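Local coordinates for phage integrase (Pectobacterium atrosepticum, PDB 3JU0), which is an integrase of the phage (tyrosine recombinase) family, of which this N-terminal arm-type binding domain probably binds arm-type DNA sites during recombination, at residues E17-D22 / H27-P32; R49-G54 / K84-N89. All blocks are in the same frame, centred on the assembly; numbering follows the deposited sequence.

Contact 1: residues E17-D22 / H27-P32; sequences EYKLTD and HLLVHP
The phenol ring of Tyr18 lies against the side of Val30 in the β-hairpin of strands 18-23 and 26-30, which opens the antiparallel sheet of this arm-type binding domain. Val30 CB sits over one face of the ring, offset toward its rim and 3.8 Å from its centroid, while CG1 reaches on to Tyr18 OH and CG2 to CE1. The ring gets there because Tyr18 CG stands between the backbone N and the carbonyl carbon (chi1 68°); its hydroxyl is hydrogen-bonded to the carbonyl of Lys12. Leu20 and Leu28 share this face of the sheet, their CB atoms 4.4 Å apart.

On the other face Lys19 runs over the imidazole of His27 in a CH-π contact, its CD above the ring centre and 3.6 Å from the centroid. Beside them, the carboxylate of Glu17 meets Leu29, with CD 3.8 Å from Leu29 CD1. The strands are tied together by two hydrogen-bonded pairs, Tyr18 with Val30 and Leu20 with Leu28, each closed by two backbone bonds. At the open end of the hairpin, Pro32 CD packs 3.4 Å from Glu17 N. Glu17 OE1 comes obliquely to the His31 ring, the carboxylate and ring planes 70° apart, and stops 3.6 Å from His31 CD2.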
loop_
_atom_site.group_PDB
_atom_site.type_symbol
_atom_site.label_atom_id
_atom_site.label_comp_id
_atom_site.label_asym_id
_atom_site.label_seq_id
_atom_site.Cartn_x
_atom_site.Cartn_y
_atom_site.Cartn_z
ATOM N N GLU A 17 12.121 1.971 -11.151
ATOM C CA GLU A 17 10.888 1.721 -10.401
ATOM C C GLU A 17 9.742 2.349 -11.162
ATOM O O GLU A 17 9.907 3.383 -11.866
ATOM C CB GLU A 17 10.990 2.271 -8.982
ATOM C CG GLU A 17 11.011 3.751 -8.832
ATOM C CD GLU A 17 11.146 4.178 -7.376
ATOM O OE1 GLU A 17 11.693 3.403 -6.597
ATOM O OE2 GLU A 17 10.678 5.271 -7.062
ATOM N N TYR A 18 8.594 1.691 -11.073
ATOM C CA TYR A 18 7.364 2.251 -11.569
ATOM C C TYR A 18 6.187 1.978 -10.633
ATOM O O TYR A 18 6.213 1.031 -9.882
ATOM C CB TYR A 18 7.095 1.824 -12.999
ATOM C CG TYR A 18 6.781 0.378 -13.229
ATOM C CD1 TYR A 18 5.476 -0.086 -13.192
ATOM C CD2 TYR A 18 7.771 -0.550 -13.411
ATOM C CE1 TYR A 18 5.156 -1.427 -13.333
ATOM C CE2 TYR A 18 7.483 -1.873 -13.582
ATOM C CZ TYR A 18 6.179 -2.330 -13.572
ATOM O OH TYR A 18 5.853 -3.648 -13.779
ATOM N N LYS A 19 5.141 2.804 -10.761
ATOM C CA LYS A 19 3.939 2.691 -9.922
ATOM C C LYS A 19 2.812 2.178 -10.747
ATOM O O LYS A 19 2.555 2.690 -11.861
ATOM C CB LYS A 19 3.539 4.066 -9.393
ATOM C CG LYS A 19 4.561 4.763 -8.650
ATOM C CD LYS A 19 3.979 6.102 -8.217
ATOM C CE LYS A 19 5.088 7.119 -7.892
ATOM N NZ LYS A 19 6.462 6.713 -8.325
ATOM N N LEU A 20 2.050 1.251 -10.221
ATOM C CA LEU A 20 0.781 0.833 -10.744
ATOM C C LEU A 20 -0.316 1.349 -9.792
ATOM O O LEU A 20 -0.427 0.910 -8.610
ATOM C CB LEU A 20 0.701 -0.662 -10.871
ATOM C CG LEU A 20 1.570 -1.291 -11.961
ATOM C CD1 LEU A 20 1.431 -2.757 -11.883
ATOM C CD2 LEU A 20 1.175 -0.822 -13.388
ATOM N N THR A 21 -1.121 2.275 -10.277
ATOM C CA THR A 21 -2.105 2.869 -9.397
ATOM C C THR A 21 -3.321 1.967 -9.194
ATOM O O THR A 21 -3.782 1.284 -10.116
ATOM C CB THR A 21 -2.576 4.257 -9.943
ATOM O OG1 THR A 21 -3.451 4.914 -8.975
ATOM C CG2 THR A 21 -3.336 4.017 -11.128
ATOM N N ASP A 22 -3.875 1.991 -7.972
ATOM C CA ASP A 22 -5.104 1.290 -7.619
ATOM C C ASP A 22 -6.232 2.299 -7.322
ATOM O O ASP A 22 -7.367 1.876 -7.126
ATOM C CB ASP A 22 -4.976 0.401 -6.383
ATOM C CG ASP A 22 -6.177 -0.497 -6.205
ATOM O OD1 ASP A 22 -6.814 -0.498 -5.155
ATOM O OD2 ASP A 22 -6.546 -1.245 -7.135
ATOM N N HIS A 27 -0.945 2.846 -4.536
ATOM C CA HIS A 27 -0.286 2.271 -5.711
ATOM C C HIS A 27 0.609 1.142 -5.258
ATOM O O HIS A 27 1.011 1.038 -4.095
ATOM C CB HIS A 27 0.524 3.273 -6.495
ATOM C CG HIS A 27 1.609 3.983 -5.765
ATOM N ND1 HIS A 27 2.925 3.564 -5.721
ATOM C CD2 HIS A 27 1.579 5.167 -5.138
ATOM C CE1 HIS A 27 3.649 4.445 -5.037
ATOM N NE2 HIS A 27 2.858 5.435 -4.698
ATOM N N LEU A 28 0.922 0.272 -6.216
ATOM C CA LEU A 28 2.012 -0.703 -6.071
ATOM C C LEU A 28 3.260 -0.118 -6.736
ATOM O O LEU A 28 3.234 0.267 -7.882
ATOM C CB LEU A 28 1.595 -2.005 -6.743
ATOM C CG LEU A 28 2.540 -3.187 -6.592
ATOM C CD1 LEU A 28 2.355 -3.718 -5.181
ATOM C CD2 LEU A 28 2.265 -4.206 -7.643
ATOM N N LEU A 29 4.359 -0.098 -6.013
ATOM C CA LEU A 29 5.659 0.253 -6.525
ATOM C C LEU A 29 6.364 -1.025 -6.896
ATOM O O LEU A 29 6.607 -1.901 -6.032
ATOM C CB LEU A 29 6.444 1.065 -5.483
ATOM C CG LEU A 29 7.792 1.604 -5.966
ATOM C CD1 LEU A 29 7.581 2.784 -7.024
ATOM C CD2 LEU A 29 8.554 2.097 -4.783
ATOM N N VAL A 30 6.695 -1.151 -8.180
ATOM C CA VAL A 30 7.374 -2.329 -8.701
ATOM C C VAL A 30 8.832 -1.900 -8.905
ATOM O O VAL A 30 9.134 -1.020 -9.742
ATOM C CB VAL A 30 6.779 -2.790 -10.032
ATOM C CG1 VAL A 30 7.449 -4.053 -10.564
ATOM C CG2 VAL A 30 5.295 -3.055 -9.877
ATOM N N HIS A 31 9.709 -2.446 -8.068
ATOM C CA HIS A 31 11.079 -1.962 -7.984
ATOM C C HIS A 31 12.011 -2.817 -8.830
ATOM O O HIS A 31 11.744 -3.990 -9.073
ATOM C CB HIS A 31 11.489 -1.966 -6.495
ATOM C CG HIS A 31 12.696 -1.120 -6.182
ATOM N ND1 HIS A 31 13.972 -1.566 -6.401
ATOM C CD2 HIS A 31 12.816 0.114 -5.634
ATOM C CE1 HIS A 31 14.838 -0.658 -5.995
ATOM N NE2 HIS A 31 14.167 0.399 -5.565
ATOM N N PRO A 32 13.103 -2.186 -9.361
ATOM C CA PRO A 32 14.009 -2.950 -10.150
ATOM C C PRO A 32 14.708 -4.002 -9.317
ATOM O O PRO A 32 15.167 -4.966 -9.902
ATOM C CB PRO A 32 15.022 -1.908 -10.637
ATOM C CG PRO A 32 14.560 -0.672 -10.340
ATOM C CD PRO A 32 13.363 -0.748 -9.455
#

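Contact 2: residues R49-G54 / K84-N89; sequences RLLALG and KKQADN
Gln86 O, in a short 3-10 turn, accepts hydrogen bonds from both Asn89 N and Asn89 ND2, while the side chain of Gln86 packs on Leu51, Ala52 and Leu53 of edge strand 47-56 of the antiparallel sheet. Asn89 N bonds to Gln86 O at 2.9 Å, and Asn89 ND2 adds a second bond to Gln86 O at 3.1 Å. The asparagine is thus linked to this carbonyl by its backbone and its side chain alike; both donors reach the oxygen from the same face of its plane, the side-chain amide tilted 21° from it. A further backbone bond, from Asp88 N to Lys85 O, belongs to the same turn.

From this loop, which follows helix 61-76, Gln86 CG comes to 3.3 Å from Ala52 O. The bend of the side chain at chi2 (-59°) lays the terminal amide across two buried leucines of the strand, with both methyls on the same side of it. Contact with them is by packing. Arg67 of helix 61-76 joins the two segments by hydrogen bonds to Leu53 O and Asn89 O, and its side chain also touches Gln86. The two ends of the glutamine amide divide the leucines: OE1 lies 4.0 Å from Leu51 CD2, and NE2 lies 3.9 Å from Leu53 CD2.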
loop_
_atom_site.group_PDB
_atom_site.type_symbol
_atom_site.label_atom_id
_atom_site.label_comp_id
_atom_site.label_asym_id
_atom_site.label_seq_id
_atom_site.Cartn_x
_atom_site.Cartn_y
_atom_site.Cartn_z
ATOM N N ARG A 49 2.637 13.296 1.540
ATOM C CA ARG A 49 3.452 12.281 2.227
ATOM C C ARG A 49 3.152 10.943 1.566
ATOM O O ARG A 49 2.223 10.826 0.803
ATOM C CB ARG A 49 3.107 12.174 3.703
ATOM C CG ARG A 49 2.999 13.549 4.382
ATOM C CD ARG A 49 3.849 13.587 5.547
ATOM N NE ARG A 49 3.593 14.885 6.168
ATOM N N LEU A 50 4.013 9.992 1.853
ATOM C CA LEU A 50 3.912 8.650 1.329
ATOM C C LEU A 50 4.027 7.746 2.503
ATOM O O LEU A 50 4.875 7.925 3.367
ATOM C CB LEU A 50 5.080 8.346 0.419
ATOM C CG LEU A 50 4.955 7.385 -0.668
ATOM C CD1 LEU A 50 3.712 7.559 -1.450
ATOM C CD2 LEU A 50 6.187 7.703 -1.578
ATOM N N LEU A 51 3.116 6.799 2.556
ATOM C CA LEU A 51 2.990 5.775 3.626
ATOM C C LEU A 51 3.277 4.393 3.046
ATOM O O LEU A 51 2.621 3.958 2.090
ATOM C CB LEU A 51 1.537 5.765 4.144
ATOM C CG LEU A 51 1.220 5.042 5.405
ATOM C CD1 LEU A 51 1.963 5.751 6.568
ATOM C CD2 LEU A 51 -0.265 5.023 5.721
ATOM N N ALA A 52 4.175 3.662 3.681
ATOM C CA ALA A 52 4.342 2.262 3.368
ATOM C C ALA A 52 3.242 1.397 4.000
ATOM O O ALA A 52 2.995 1.465 5.221
ATOM C CB ALA A 52 5.685 1.811 3.928
ATOM N N LEU A 53 2.545 0.625 3.185
ATOM C CA LEU A 53 1.498 -0.254 3.636
ATOM C C LEU A 53 1.928 -1.711 3.696
ATOM O O LEU A 53 1.198 -2.534 4.209
ATOM C CB LEU A 53 0.245 -0.148 2.789
ATOM C CG LEU A 53 -0.427 1.204 2.700
ATOM C CD1 LEU A 53 -1.572 1.136 1.681
ATOM C CD2 LEU A 53 -0.918 1.608 4.024
ATOM N N GLY A 54 3.079 -2.057 3.207
ATOM C CA GLY A 54 3.503 -3.440 3.225
ATOM C C GLY A 54 4.097 -3.896 1.905
ATOM O O GLY A 54 4.234 -3.115 0.971
ATOM N N LYS A 84 1.130 4.586 12.855
ATOM C CA LYS A 84 0.585 3.244 13.022
ATOM C C LYS A 84 1.606 2.147 12.651
ATOM O O LYS A 84 2.296 2.255 11.597
ATOM C CB LYS A 84 -0.638 3.084 12.095
ATOM C CG LYS A 84 -1.246 1.703 12.068
ATOM C CD LYS A 84 -1.867 1.343 13.303
ATOM C CE LYS A 84 -2.663 0.047 13.092
ATOM N NZ LYS A 84 -3.367 -0.297 14.321
ATOM N N LYS A 85 1.687 1.084 13.445
ATOM C CA LYS A 85 2.404 -0.135 13.049
ATOM C C LYS A 85 1.541 -0.892 12.066
ATOM O O LYS A 85 0.563 -1.472 12.455
ATOM C CB LYS A 85 2.711 -1.026 14.285
ATOM C CG LYS A 85 3.392 -2.354 13.914
ATOM C CD LYS A 85 3.744 -3.134 15.198
ATOM C CE LYS A 85 5.160 -2.955 15.463
ATOM N NZ LYS A 85 5.805 -3.882 14.481
ATOM N N GLN A 86 1.929 -0.915 10.794
ATOM C CA GLN A 86 1.034 -1.486 9.791
ATOM C C GLN A 86 0.791 -2.954 10.009
ATOM O O GLN A 86 -0.260 -3.470 9.686
ATOM C CB GLN A 86 1.594 -1.268 8.361
ATOM C CG GLN A 86 1.574 0.150 7.871
ATOM C CD GLN A 86 0.183 0.752 7.852
ATOM O OE1 GLN A 86 0.009 1.944 8.222
ATOM N NE2 GLN A 86 -0.794 -0.042 7.547
ATOM N N ALA A 87 1.800 -3.643 10.515
ATOM C CA ALA A 87 1.664 -5.051 10.827
ATOM C C ALA A 87 0.589 -5.421 11.819
ATOM O O ALA A 87 0.126 -6.562 11.870
ATOM C CB ALA A 87 3.004 -5.606 11.262
ATOM N N ASP A 88 0.139 -4.459 12.608
ATOM C CA ASP A 88 -0.975 -4.748 13.489
ATOM C C ASP A 88 -2.278 -5.012 12.731
ATOM O O ASP A 88 -3.263 -5.550 13.289
ATOM C CB ASP A 88 -1.093 -3.584 14.474
ATOM C CG ASP A 88 -0.096 -3.706 15.613
ATOM O OD1 ASP A 88 0.576 -4.752 15.698
ATOM O OD2 ASP A 88 0.013 -2.765 16.419
ATOM N N ASN A 89 -2.319 -4.622 11.449
ATOM C CA ASN A 89 -3.382 -5.026 10.570
ATOM C C ASN A 89 -3.184 -6.454 10.089
ATOM O O ASN A 89 -2.404 -6.721 9.194
ATOM C CB ASN A 89 -3.406 -4.134 9.328
ATOM C CG ASN A 89 -3.814 -2.723 9.632
ATOM O OD1 ASN A 89 -4.990 -2.450 9.932
ATOM N ND2 ASN A 89 -2.887 -1.816 9.470
#

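How the contacts relate
Both contacts reach the same four-stranded antiparallel sheet of the arm-type binding domain, with centres 16 Å apart on opposite sides of the chain's centre. They follow in series along the chain, contact 1 closing before contact 2 opens. Strand 36-44 lies between them in the sheet, bonded through its backbone to both neighbours. The contacts nevertheless touch, for the imidazole of His27 packs against the side chain of Leu50. Contact 1 pairs the strands of the first hairpin, 18-23 and 26-30, and contact 2 sets the loop between helices 61-76 and 92-95 against the opposite edge strand, 47-56, in a domain that probably binds DNA.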